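Local coordinates for protein glutamyl-tRNA(Gln) amidotransferase subunit B, mitochondrial (Saccharomyces cerevisiae, PDB 4N0H) that is the B subunit of a mitochondrial amidotransferase, built on the GatB/GatE catalytic domain, which works as part of a three-chain assembly, at residues B[19-24]-B[211-216]; B[72-77]-B[198-203]; B[115-120]-B[189-194]; B[131-136]-B[172-177]; B[183-188]-B[234-239]. One frame throughout, in Å; residues are numbered along the deposited sequence.

Contact 1: residues B[19-24]-B[211-216]; sequences EIHTQL and RVDVNL
I20 and V212 lie side by side and point the same way, on one face of a two-strand pairing. I20 CG1 rests 4.1 Å from V212 CG2. Both branches stand beside their own backbone N, with I20 CG1 and V212 CG2 anti to the carbonyl carbon. The strand pairing puts both side chains on the same buried face; the rotation brings I20 CG1 beside the V212 CG2 methyl.

E19, H21, R211 and D213 point to the other face. The carboxylates of E19 and D213 come near each other there, with E19 OE1 4.3 Å from D213 OD2. N215 OD1 lies 3.7 Å from E19 OE2. These two side chains cross at about a right angle, with the amide and carboxylate planes 48° apart. At the far end, Q23 NE2 lies 3.2 Å from R211 NH2, at the edge of the guanidinium. Both are donors, so they do not bond to each other. D143 OD1 takes both: a salt bridge from R211 NH2 and a hydrogen bond from Q23 NE2. R211 NE is also held, by G208 O.

Four backbone bonds join the strands. E19 and D213 exchange two, and the E19 N to D213 O bond of 2.9 Å is nearly straight at 175°. The other two are H21 N to R211 O and R211 N to H21 O, each 2.8 Å. Between them I20 and V212 form the non-hydrogen-bonded pair. This is a regular antiparallel register within the central mixed sheet, where strand 14-23 runs between strands 168-174 and 210-218.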
# COMPACT_ATOMS: atom_id res chain seq x y z
N GLU B 19 -12.75 17.90 21.87
CA GLU B 19 -11.88 16.97 21.17
C GLU B 19 -10.45 17.20 21.66
O GLU B 19 -9.86 18.24 21.39
CB GLU B 19 -11.97 17.16 19.66
CG GLU B 19 -13.36 16.90 19.11
CD GLU B 19 -13.48 17.30 17.65
OE1 GLU B 19 -12.45 17.65 17.03
OE2 GLU B 19 -14.62 17.26 17.13
N ILE B 20 -9.92 16.23 22.40
CA ILE B 20 -8.63 16.40 23.05
C ILE B 20 -7.55 15.48 22.50
O ILE B 20 -7.63 14.25 22.61
CB ILE B 20 -8.73 16.19 24.57
CG1 ILE B 20 -9.78 17.14 25.17
CG2 ILE B 20 -7.38 16.42 25.22
CD1 ILE B 20 -9.94 17.01 26.67
N HIS B 21 -6.53 16.08 21.90
CA HIS B 21 -5.39 15.33 21.40
C HIS B 21 -4.31 15.32 22.46
O HIS B 21 -3.99 16.35 23.05
CB HIS B 21 -4.87 15.93 20.10
CG HIS B 21 -5.80 15.76 18.94
ND1 HIS B 21 -6.94 16.52 18.79
CD2 HIS B 21 -5.76 14.92 17.88
CE1 HIS B 21 -7.56 16.15 17.68
NE2 HIS B 21 -6.87 15.18 17.12
N THR B 22 -3.75 14.14 22.70
CA THR B 22 -2.77 13.96 23.75
C THR B 22 -1.56 13.18 23.25
O THR B 22 -1.69 12.05 22.78
CB THR B 22 -3.40 13.25 24.96
OG1 THR B 22 -4.15 14.20 25.73
CG2 THR B 22 -2.34 12.64 25.84
N GLN B 23 -0.38 13.79 23.35
CA GLN B 23 0.86 13.12 23.00
C GLN B 23 1.19 12.05 24.03
O GLN B 23 1.27 12.35 25.22
CB GLN B 23 2.02 14.11 22.91
CG GLN B 23 2.02 14.99 21.67
CD GLN B 23 3.30 15.78 21.51
OE1 GLN B 23 3.93 16.19 22.49
NE2 GLN B 23 3.70 16.00 20.26
N LEU B 24 1.38 10.82 23.57
CA LEU B 24 1.78 9.73 24.46
C LEU B 24 3.28 9.80 24.74
O LEU B 24 4.07 10.14 23.86
CB LEU B 24 1.42 8.38 23.85
CG LEU B 24 -0.07 8.12 23.60
CD1 LEU B 24 -0.30 6.67 23.21
CD2 LEU B 24 -0.90 8.49 24.83
N ARG B 211 -3.85 19.07 23.50
CA ARG B 211 -4.46 20.11 22.68
C ARG B 211 -5.97 19.93 22.71
O ARG B 211 -6.48 18.82 22.52
CB ARG B 211 -3.96 20.02 21.23
CG ARG B 211 -2.44 19.98 21.10
CD ARG B 211 -2.00 19.34 19.80
NE ARG B 211 -0.61 18.89 19.87
CZ ARG B 211 -0.05 18.04 19.00
NH1 ARG B 211 -0.77 17.56 17.99
NH2 ARG B 211 1.21 17.68 19.14
N VAL B 212 -6.69 21.02 22.95
CA VAL B 212 -8.14 20.95 23.11
C VAL B 212 -8.90 21.75 22.04
O VAL B 212 -8.79 22.97 21.98
CB VAL B 212 -8.56 21.45 24.50
CG1 VAL B 212 -10.07 21.35 24.66
CG2 VAL B 212 -7.84 20.68 25.58
N ASP B 213 -9.65 21.04 21.21
CA ASP B 213 -10.61 21.69 20.31
C ASP B 213 -11.99 21.63 20.95
O ASP B 213 -12.27 20.75 21.76
CB ASP B 213 -10.64 20.99 18.95
CG ASP B 213 -9.34 21.10 18.20
OD1 ASP B 213 -8.59 22.08 18.42
OD2 ASP B 213 -9.06 20.21 17.37
N VAL B 214 -12.86 22.57 20.58
CA VAL B 214 -14.21 22.62 21.11
C VAL B 214 -15.22 22.60 19.98
O VAL B 214 -14.99 23.19 18.92
CB VAL B 214 -14.43 23.91 21.95
CG1 VAL B 214 -15.84 23.95 22.53
CG2 VAL B 214 -13.41 24.01 23.06
N ASN B 215 -16.34 21.91 20.19
CA ASN B 215 -17.50 22.06 19.32
C ASN B 215 -18.72 22.40 20.16
O ASN B 215 -18.93 21.83 21.23
CB ASN B 215 -17.74 20.80 18.49
CG ASN B 215 -17.90 19.56 19.34
OD1 ASN B 215 -16.96 18.79 19.52
ND2 ASN B 215 -19.10 19.36 19.88
N LEU B 216 -19.52 23.35 19.69
CA LEU B 216 -20.71 23.76 20.43
C LEU B 216 -21.86 24.22 19.55
O LEU B 216 -21.68 24.48 18.35
CB LEU B 216 -20.36 24.84 21.47
CG LEU B 216 -19.52 26.05 21.06
CD1 LEU B 216 -20.34 27.06 20.27
CD2 LEU B 216 -18.91 26.72 22.29

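Contact 2: residues B[72-77]-B[198-203]; sequences MKLSLA and LHISSG
A Schellman motif ends helix 181-197, and helix 65-78 packs against the turn it makes. H199 is the residue with positive phi that leaves the helix. The carbonyl of L198, just before it, faces the other helix. K73 NZ donates to L198 O over 3.0 Å. NZ lies 24° off the carbonyl plane. The lysine chain is extended at first and then bends at chi3 (74°), which turns its end onto that oxygen.

Beside this polar link lies an apolar layer. L198 CD1 lies against K73 O, L74 CA and A77 CB. It sits 3.9 Å from A77 CB and 4.2 Å from L74 CD1. The side chains of L74 and L198 cross at about a right angle, and their CD1 methyls meet where they cross. I200 comes from the loop beyond the turn. Its CD1 lies 4.1 Å from L74 CB. I200 CG1 stands between the backbone N and the carbonyl carbon (chi1 64°), and this sends CD1 toward the helix.

The contact thus joins the C-terminal cap of one helix to the side of another within the GatB/GatE catalytic domain. L74 and A77 also touch L194 in the last turns of helix 181-197, and I200 touches V195. The chain then leaves the cap through an ST turn, in which S201 OG accepts from G203 N at 3.1 Å. The same hydroxyl is hydrogen-bonded to Q23 O of strand 14-23.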
# COMPACT_ATOMS: atom_id res chain seq x y z
N MET B 72 -5.03 1.00 26.12
CA MET B 72 -5.77 0.08 26.98
C MET B 72 -6.00 0.68 28.37
O MET B 72 -7.12 0.65 28.89
CB MET B 72 -5.03 -1.25 27.11
CG MET B 72 -5.54 -2.33 26.18
SD MET B 72 -7.28 -2.69 26.52
CE MET B 72 -7.54 -4.09 25.46
N LYS B 73 -4.94 1.21 28.97
CA LYS B 73 -5.03 1.78 30.31
C LYS B 73 -6.04 2.93 30.36
O LYS B 73 -6.83 3.03 31.31
CB LYS B 73 -3.66 2.24 30.80
CG LYS B 73 -2.63 1.12 30.86
CD LYS B 73 -1.27 1.61 31.36
CE LYS B 73 -1.30 1.87 32.85
NZ LYS B 73 0.01 2.37 33.36
N LEU B 74 -6.04 3.76 29.33
CA LEU B 74 -6.98 4.87 29.26
C LEU B 74 -8.42 4.38 29.10
O LEU B 74 -9.32 4.89 29.76
CB LEU B 74 -6.62 5.84 28.13
CG LEU B 74 -7.57 7.03 28.01
CD1 LEU B 74 -7.58 7.85 29.31
CD2 LEU B 74 -7.18 7.89 26.82
N SER B 75 -8.63 3.41 28.22
CA SER B 75 -9.97 2.86 27.99
C SER B 75 -10.54 2.27 29.27
O SER B 75 -11.71 2.48 29.60
CB SER B 75 -9.94 1.77 26.91
OG SER B 75 -9.38 2.26 25.70
N LEU B 76 -9.70 1.54 30.00
CA LEU B 76 -10.12 0.91 31.25
C LEU B 76 -10.47 1.96 32.30
O LEU B 76 -11.47 1.83 33.00
CB LEU B 76 -9.01 -0.01 31.77
CG LEU B 76 -8.82 -1.31 30.98
CD1 LEU B 76 -7.59 -2.06 31.46
CD2 LEU B 76 -10.06 -2.18 31.11
N ALA B 77 -9.66 3.01 32.39
CA ALA B 77 -9.90 4.07 33.36
C ALA B 77 -11.20 4.81 33.08
O ALA B 77 -11.87 5.28 34.01
CB ALA B 77 -8.73 5.05 33.37
N LEU B 198 -1.90 7.81 35.01
CA LEU B 198 -1.76 6.54 34.29
C LEU B 198 -0.38 6.41 33.66
O LEU B 198 -0.04 5.36 33.12
CB LEU B 198 -2.83 6.43 33.20
CG LEU B 198 -4.29 6.36 33.64
CD1 LEU B 198 -5.20 6.35 32.42
CD2 LEU B 198 -4.52 5.13 34.51
N HIS B 199 0.41 7.48 33.74
CA HIS B 199 1.75 7.53 33.15
C HIS B 199 1.74 7.33 31.63
O HIS B 199 2.60 6.64 31.09
CB HIS B 199 2.69 6.52 33.80
CG HIS B 199 2.88 6.73 35.27
ND1 HIS B 199 3.96 7.39 35.80
CD2 HIS B 199 2.11 6.36 36.33
CE1 HIS B 199 3.86 7.42 37.12
NE2 HIS B 199 2.75 6.81 37.47
N ILE B 200 0.78 7.94 30.94
CA ILE B 200 0.72 7.81 29.49
C ILE B 200 1.00 9.12 28.77
O ILE B 200 1.19 9.14 27.55
CB ILE B 200 -0.64 7.25 29.01
CG1 ILE B 200 -1.77 8.23 29.34
CG2 ILE B 200 -0.90 5.88 29.62
CD1 ILE B 200 -3.13 7.79 28.82
N SER B 201 1.03 10.21 29.53
CA SER B 201 1.27 11.54 28.96
C SER B 201 1.54 12.56 30.06
O SER B 201 1.18 12.34 31.22
CB SER B 201 0.06 11.99 28.16
OG SER B 201 0.26 13.29 27.62
N SER B 202 2.16 13.67 29.69
CA SER B 202 2.39 14.75 30.64
C SER B 202 1.14 15.61 30.78
O SER B 202 1.00 16.36 31.74
CB SER B 202 3.58 15.61 30.20
OG SER B 202 3.35 16.17 28.92
N GLY B 203 0.25 15.50 29.80
CA GLY B 203 -1.00 16.25 29.80
C GLY B 203 -0.81 17.76 29.81
O GLY B 203 -1.70 18.51 30.22

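Contact 3: residues B[115-120]-B[189-194]; sequences GKINLS and KKYQNL
I117 and Y191 mark the closest backbone approach, their CA atoms 8.3 Å apart. Strand 116-120 crosses helix 189-194 at 123°, and the two axes come within 10.2 Å. The gap is filled by side chains from both elements.

K190 reaches across it. Its CG is anti to the backbone N, and the chain bends only at chi3 (-60°). This brings K190 NZ to N118 O at 2.8 Å. The donor lies nearly on the line of the C=O bond, with a C=O...N angle of 162°. The chain is flanked by apolar groups on the way. I117 CG2 touches CD of K190 at 3.8 Å, and L119 CD2 touches CE of K190 at 3.9 Å. Both I117 and L119 run past the lysine in the opposite direction. They thus flank its aliphatic part.

I117 uses its other branch on the tyrosine. I117 CD1 comes 4.1 Å from Y191 CD1, at an oblique approach to the ring. The two side chains cross at about a right angle.

D124 OD2 forms a salt bridge with K190 NZ and also accepts from S120 N, so one carboxylate serves the strand end and the lysine together. Strand 102-120 pairs with strand 130-142 through I117 with I133 and L119 with K131, and I117 also touches L78 of helix 65-78. The Y191 ring lies against I20 and T22 of strand 14-23, and its hydroxyl end touches L74 of helix 65-78, so helix 181-197 spans several strands of the sheet.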
# COMPACT_ATOMS: atom_id res chain seq x y z
N GLY B 115 -17.71 5.03 27.54
CA GLY B 115 -16.94 5.48 28.69
C GLY B 115 -17.45 6.82 29.17
O GLY B 115 -18.37 7.39 28.57
N LYS B 116 -16.86 7.34 30.24
CA LYS B 116 -17.31 8.59 30.82
C LYS B 116 -16.34 9.10 31.88
O LYS B 116 -15.46 8.37 32.32
CB LYS B 116 -18.69 8.40 31.47
CG LYS B 116 -18.64 7.47 32.67
CD LYS B 116 -20.03 7.15 33.19
CE LYS B 116 -19.95 6.28 34.44
NZ LYS B 116 -21.29 5.80 34.88
N ILE B 117 -16.53 10.35 32.28
CA ILE B 117 -15.82 10.91 33.42
C ILE B 117 -16.81 11.58 34.37
O ILE B 117 -17.62 12.40 33.96
CB ILE B 117 -14.71 11.91 32.99
CG1 ILE B 117 -13.54 11.16 32.36
CG2 ILE B 117 -14.23 12.72 34.17
CD1 ILE B 117 -12.32 12.01 32.12
N ASN B 118 -16.75 11.19 35.64
CA ASN B 118 -17.66 11.73 36.64
C ASN B 118 -17.14 13.00 37.30
O ASN B 118 -15.98 13.07 37.72
CB ASN B 118 -17.95 10.67 37.71
CG ASN B 118 -18.78 9.53 37.18
OD1 ASN B 118 -19.79 9.75 36.50
ND2 ASN B 118 -18.37 8.30 37.47
N LEU B 119 -18.00 14.01 37.36
CA LEU B 119 -17.68 15.26 38.03
C LEU B 119 -18.64 15.47 39.19
O LEU B 119 -19.83 15.17 39.08
CB LEU B 119 -17.77 16.44 37.06
CG LEU B 119 -16.94 16.34 35.77
CD1 LEU B 119 -17.24 17.52 34.86
CD2 LEU B 119 -15.46 16.27 36.09
N SER B 120 -18.13 15.98 40.31
CA SER B 120 -18.96 16.24 41.48
C SER B 120 -18.67 17.62 42.05
O SER B 120 -17.56 18.13 41.93
CB SER B 120 -18.73 15.18 42.55
OG SER B 120 -17.40 15.22 43.03
N LYS B 189 -9.14 19.66 33.68
CA LYS B 189 -8.30 19.51 34.86
C LYS B 189 -8.17 18.05 35.29
O LYS B 189 -7.07 17.57 35.55
CB LYS B 189 -8.87 20.35 36.01
CG LYS B 189 -7.93 20.51 37.19
CD LYS B 189 -8.69 20.99 38.42
CE LYS B 189 -7.78 21.72 39.39
NZ LYS B 189 -7.37 23.05 38.85
N LYS B 190 -9.30 17.36 35.36
CA LYS B 190 -9.30 15.96 35.78
C LYS B 190 -8.69 15.05 34.71
O LYS B 190 -7.99 14.08 35.03
CB LYS B 190 -10.71 15.48 36.14
CG LYS B 190 -10.73 14.06 36.71
CD LYS B 190 -12.12 13.64 37.16
CE LYS B 190 -12.65 14.55 38.25
NZ LYS B 190 -13.72 13.90 39.07
N TYR B 191 -8.96 15.35 33.45
CA TYR B 191 -8.39 14.56 32.36
C TYR B 191 -6.86 14.66 32.36
O TYR B 191 -6.17 13.66 32.15
CB TYR B 191 -8.96 14.97 31.01
CG TYR B 191 -8.54 14.05 29.89
CD1 TYR B 191 -8.87 12.70 29.92
CD2 TYR B 191 -7.81 14.52 28.80
CE1 TYR B 191 -8.50 11.84 28.91
CE2 TYR B 191 -7.43 13.67 27.78
CZ TYR B 191 -7.78 12.33 27.84
OH TYR B 191 -7.41 11.47 26.83
N GLN B 192 -6.35 15.86 32.60
CA GLN B 192 -4.92 16.09 32.74
C GLN B 192 -4.33 15.23 33.85
O GLN B 192 -3.34 14.53 33.65
CB GLN B 192 -4.62 17.56 33.04
CG GLN B 192 -4.59 18.47 31.83
CD GLN B 192 -4.14 19.87 32.18
OE1 GLN B 192 -4.87 20.62 32.84
NE2 GLN B 192 -2.94 20.24 31.76
N ASN B 193 -4.95 15.29 35.02
CA ASN B 193 -4.53 14.47 36.15
C ASN B 193 -4.55 12.97 35.85
O ASN B 193 -3.63 12.24 36.22
CB ASN B 193 -5.38 14.76 37.38
CG ASN B 193 -4.75 15.78 38.28
OD1 ASN B 193 -4.82 16.98 38.02
ND2 ASN B 193 -4.12 15.31 39.35
N LEU B 194 -5.60 12.52 35.17
CA LEU B 194 -5.74 11.11 34.82
C LEU B 194 -4.60 10.60 33.93
O LEU B 194 -3.99 9.57 34.23
CB LEU B 194 -7.09 10.86 34.12
CG LEU B 194 -7.33 9.41 33.71
CD1 LEU B 194 -7.52 8.53 34.94
CD2 LEU B 194 -8.52 9.29 32.76

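Contact 4: residues B[131-136]-B[172-177]; sequences KEIGIL and LVTKPD
K175 N donates to G134 O at 2.8 Å, just past the end of strand 168-174. L136 N bonds to V173 O one step back, and between these bonds I135 and T174 form a non-hydrogen-bonded antiparallel pair. The chain of K175 runs over G134, where the lack of a side chain leaves it room.

K175 O is gripped by two donors from opposite faces of its plane. T174 OG1 reaches K175 O at 3.0 Å, and D177 N comes from the other face. This folds the chain round P176, the centre of an inverse gamma turn. The turn brings D177 back to strand 131-136. D177 OD2 accepts from G134 N at 3.0 Å, from above the carboxylate plane. K131 NZ donates to D177 O at 3.0 Å, in the carbonyl plane; a bend at chi2 (71°) turns the lysine that way.

Apolar groups line the rest. I135 CD1 meets L172 CD2 at 3.9 Å, the two side chains crossing at about a right angle. L136 and V173 lie side by side, with L136 CD1 3.9 Å from V173 CG1.

Side-chain and turn bonds thus carry on the pairing where strand 168-174 ends. K131 and D177 bind backbone groups rather than each other.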
# COMPACT_ATOMS: atom_id res chain seq x y z
N LYS B 131 -22.23 15.14 37.93
CA LYS B 131 -22.38 15.34 36.49
C LYS B 131 -21.41 14.44 35.73
O LYS B 131 -20.20 14.55 35.90
CB LYS B 131 -22.13 16.80 36.14
CG LYS B 131 -22.00 17.09 34.66
CD LYS B 131 -23.33 16.97 33.94
CE LYS B 131 -23.24 17.55 32.53
NZ LYS B 131 -24.49 17.37 31.75
N GLU B 132 -21.95 13.56 34.90
CA GLU B 132 -21.09 12.68 34.10
C GLU B 132 -20.94 13.19 32.67
O GLU B 132 -21.90 13.64 32.05
CB GLU B 132 -21.59 11.23 34.13
CG GLU B 132 -22.69 10.90 33.13
CD GLU B 132 -22.86 9.41 32.92
OE1 GLU B 132 -22.84 8.96 31.75
OE2 GLU B 132 -23.02 8.68 33.93
N ILE B 133 -19.70 13.14 32.18
CA ILE B 133 -19.40 13.53 30.81
C ILE B 133 -19.11 12.27 30.00
O ILE B 133 -18.07 11.64 30.20
CB ILE B 133 -18.18 14.46 30.74
CG1 ILE B 133 -18.36 15.67 31.66
CG2 ILE B 133 -17.93 14.90 29.31
CD1 ILE B 133 -19.46 16.60 31.23
N GLY B 134 -20.01 11.91 29.09
CA GLY B 134 -19.84 10.73 28.28
C GLY B 134 -18.75 10.86 27.23
O GLY B 134 -18.53 11.94 26.68
N ILE B 135 -18.07 9.76 26.95
CA ILE B 135 -17.04 9.72 25.92
C ILE B 135 -17.60 9.06 24.66
O ILE B 135 -18.18 7.98 24.73
CB ILE B 135 -15.80 8.95 26.38
CG1 ILE B 135 -15.30 9.48 27.73
CG2 ILE B 135 -14.69 9.01 25.33
CD1 ILE B 135 -14.91 10.94 27.71
N LEU B 136 -17.43 9.71 23.51
CA LEU B 136 -17.88 9.14 22.25
C LEU B 136 -16.93 8.02 21.85
O LEU B 136 -17.33 6.87 21.69
CB LEU B 136 -17.90 10.22 21.16
CG LEU B 136 -18.84 10.11 19.95
CD1 LEU B 136 -18.46 11.15 18.91
CD2 LEU B 136 -18.88 8.73 19.34
N LEU B 172 -9.31 11.93 22.15
CA LEU B 172 -10.51 11.61 22.91
C LEU B 172 -11.63 12.56 22.52
O LEU B 172 -11.47 13.78 22.58
CB LEU B 172 -10.22 11.70 24.41
CG LEU B 172 -11.38 11.44 25.38
CD1 LEU B 172 -10.91 10.63 26.56
CD2 LEU B 172 -12.00 12.75 25.84
N VAL B 173 -12.76 12.00 22.11
CA VAL B 173 -13.92 12.81 21.77
C VAL B 173 -15.05 12.57 22.76
O VAL B 173 -15.51 11.43 22.93
CB VAL B 173 -14.41 12.52 20.34
CG1 VAL B 173 -15.49 13.52 19.94
CG2 VAL B 173 -13.25 12.57 19.36
N THR B 174 -15.49 13.63 23.43
CA THR B 174 -16.60 13.52 24.36
C THR B 174 -17.92 13.71 23.61
O THR B 174 -17.94 14.22 22.50
CB THR B 174 -16.53 14.59 25.47
OG1 THR B 174 -16.94 15.86 24.93
CG2 THR B 174 -15.12 14.71 26.02
N LYS B 175 -19.01 13.29 24.24
CA LYS B 175 -20.34 13.62 23.75
C LYS B 175 -20.60 15.08 24.11
O LYS B 175 -19.92 15.63 24.98
CB LYS B 175 -21.38 12.69 24.38
CG LYS B 175 -21.37 11.30 23.77
CD LYS B 175 -21.51 10.21 24.82
CE LYS B 175 -21.36 8.83 24.20
NZ LYS B 175 -21.34 7.75 25.23
N PRO B 176 -21.57 15.73 23.45
CA PRO B 176 -21.86 17.14 23.75
C PRO B 176 -22.54 17.32 25.10
O PRO B 176 -23.62 17.92 25.16
CB PRO B 176 -22.81 17.55 22.62
CG PRO B 176 -22.65 16.51 21.56
CD PRO B 176 -22.34 15.25 22.29
N ASP B 177 -21.93 16.83 26.18
CA ASP B 177 -22.56 16.82 27.49
C ASP B 177 -22.29 18.07 28.33
O ASP B 177 -22.86 18.21 29.42
CB ASP B 177 -22.15 15.57 28.27
CG ASP B 177 -22.89 14.33 27.81
OD1 ASP B 177 -23.70 14.43 26.87
OD2 ASP B 177 -22.65 13.25 28.40

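Contact 5: residues B[183-188]-B[234-239]; sequences QVRAFI and SIINAI
Apolar contacts carry most of this helix pair. V184 and I239 reach toward each other tip to tip, with V184 CG1 4.0 Å from I239 CD1. I188 and I235 meet in the same way, I188 CD1 to I235 CD1 at 3.9 Å. On the R185 side, I236 slides past V184 in the opposite direction, and I236 CD1 lies 4.1 Å from V184 CG1. I188, I235, I236 and I239 all hold CG1 anti to the carbonyl carbon. I236 differs farther out, where chi2 of -57° folds CD1 back toward V184 and R185.

The second kind is a charged group over an aliphatic one. R185 leaves its helix with CG anti to the backbone N (chi1 166°) and bends at chi3. Its guanidinium then passes over I236. The two side chains cross at about a right angle, and I236 lies against one face of the flat group. R185 NH2 is 3.5 Å from I236 CG1.

The backbones run nearly antiparallel, at 157°, with axes 10.5 Å apart. I235 and I239 also rest on V214 of strand 210-218, and I188 on L18 of strand 14-23, so both helices sit on one sheet.

The two segments exchange no polar bonds. Their cohesion is therefore mainly burial of branched aliphatic groups, while R185, which stays exposed, lays one face of its guanidinium over I236 at the margin.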
# COMPACT_ATOMS: atom_id res chain seq x y z
N GLN B 183 -17.92 23.24 33.97
CA GLN B 183 -17.79 21.82 33.66
C GLN B 183 -16.59 21.57 32.76
O GLN B 183 -15.81 20.65 32.98
CB GLN B 183 -19.07 21.30 33.01
CG GLN B 183 -20.29 21.33 33.92
CD GLN B 183 -21.57 21.01 33.18
OE1 GLN B 183 -21.58 20.84 31.96
NE2 GLN B 183 -22.67 20.92 33.92
N VAL B 184 -16.46 22.41 31.74
CA VAL B 184 -15.35 22.31 30.79
C VAL B 184 -14.01 22.41 31.50
O VAL B 184 -13.11 21.61 31.27
CB VAL B 184 -15.44 23.39 29.69
CG1 VAL B 184 -14.17 23.43 28.85
CG2 VAL B 184 -16.66 23.15 28.81
N ARG B 185 -13.88 23.40 32.39
CA ARG B 185 -12.66 23.60 33.15
C ARG B 185 -12.34 22.42 34.07
O ARG B 185 -11.20 21.97 34.15
CB ARG B 185 -12.73 24.90 33.96
CG ARG B 185 -11.65 25.02 35.03
CD ARG B 185 -11.60 26.41 35.66
NE ARG B 185 -10.81 27.35 34.87
CZ ARG B 185 -11.30 28.42 34.25
NH1 ARG B 185 -12.59 28.71 34.35
NH2 ARG B 185 -10.49 29.21 33.55
N ALA B 186 -13.37 21.91 34.75
CA ALA B 186 -13.19 20.79 35.68
C ALA B 186 -12.81 19.50 34.96
O ALA B 186 -12.04 18.69 35.49
CB ALA B 186 -14.45 20.59 36.51
N PHE B 187 -13.35 19.30 33.76
CA PHE B 187 -13.07 18.10 32.98
C PHE B 187 -11.62 18.08 32.49
O PHE B 187 -10.92 17.08 32.64
CB PHE B 187 -14.03 18.00 31.80
CG PHE B 187 -13.81 16.78 30.94
CD1 PHE B 187 -14.47 15.60 31.23
CD2 PHE B 187 -12.97 16.83 29.84
CE1 PHE B 187 -14.28 14.47 30.44
CE2 PHE B 187 -12.77 15.71 29.05
CZ PHE B 187 -13.42 14.53 29.35
N ILE B 188 -11.19 19.19 31.88
CA ILE B 188 -9.83 19.32 31.38
C ILE B 188 -8.83 19.10 32.51
O ILE B 188 -7.82 18.42 32.34
CB ILE B 188 -9.61 20.71 30.76
CG1 ILE B 188 -10.49 20.87 29.52
CG2 ILE B 188 -8.14 20.91 30.41
CD1 ILE B 188 -10.40 22.25 28.89
N SER B 234 -7.73 30.36 27.20
CA SER B 234 -8.21 30.73 25.88
C SER B 234 -9.41 29.89 25.46
O SER B 234 -10.25 30.34 24.68
CB SER B 234 -7.09 30.56 24.84
OG SER B 234 -5.90 31.20 25.27
N ILE B 235 -9.49 28.67 25.99
CA ILE B 235 -10.62 27.80 25.69
C ILE B 235 -11.87 28.34 26.36
O ILE B 235 -12.92 28.48 25.73
CB ILE B 235 -10.35 26.37 26.20
CG1 ILE B 235 -8.90 25.98 25.97
CG2 ILE B 235 -11.28 25.38 25.51
CD1 ILE B 235 -8.57 24.55 26.37
N ILE B 236 -11.74 28.66 27.65
CA ILE B 236 -12.83 29.22 28.43
C ILE B 236 -13.36 30.53 27.83
O ILE B 236 -14.57 30.75 27.76
CB ILE B 236 -12.40 29.46 29.89
CG1 ILE B 236 -11.95 28.14 30.53
CG2 ILE B 236 -13.53 30.07 30.70
CD1 ILE B 236 -12.99 27.05 30.50
N ASN B 237 -12.44 31.39 27.39
CA ASN B 237 -12.82 32.68 26.83
C ASN B 237 -13.49 32.57 25.46
O ASN B 237 -14.46 33.26 25.18
CB ASN B 237 -11.61 33.61 26.75
CG ASN B 237 -11.06 33.98 28.11
OD1 ASN B 237 -11.72 33.77 29.13
ND2 ASN B 237 -9.86 34.54 28.14
N ALA B 238 -12.96 31.69 24.61
CA ALA B 238 -13.54 31.47 23.29
C ALA B 238 -14.96 30.92 23.42
O ALA B 238 -15.85 31.31 22.67
CB ALA B 238 -12.67 30.52 22.48
N ILE B 239 -15.16 30.03 24.38
CA ILE B 239 -16.47 29.44 24.64
C ILE B 239 -17.46 30.51 25.10
O ILE B 239 -18.59 30.58 24.60
CB ILE B 239 -16.39 28.32 25.69
CG1 ILE B 239 -15.69 27.09 25.11
CG2 ILE B 239 -17.78 27.94 26.19
CD1 ILE B 239 -15.54 25.95 26.10

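Contacts 1 and 4 are strand pairings in the same sheet, joined by the I20 O to L172 N bond; contact 1 lies nearest the chain centre. Contacts 2, 3 and 5 gather round helix 181-197: contact 5 uses its first half, contact 3 a later turn, contact 2 the cap beyond its end. F187 of contact 5 packs on contacts 1, 3 and 4, while Y191 of contact 3 links contacts 1 and 2. Both strand pairings are partly buried. Backbone bonds hold contact 1; contact 4 mixes them with lysine and aspartate bonds to the backbone. The buried contacts differ: contacts 2 and 3 each add one lysine-to-carbonyl bond to an apolar core, and contact 5 is almost wholly aliphatic.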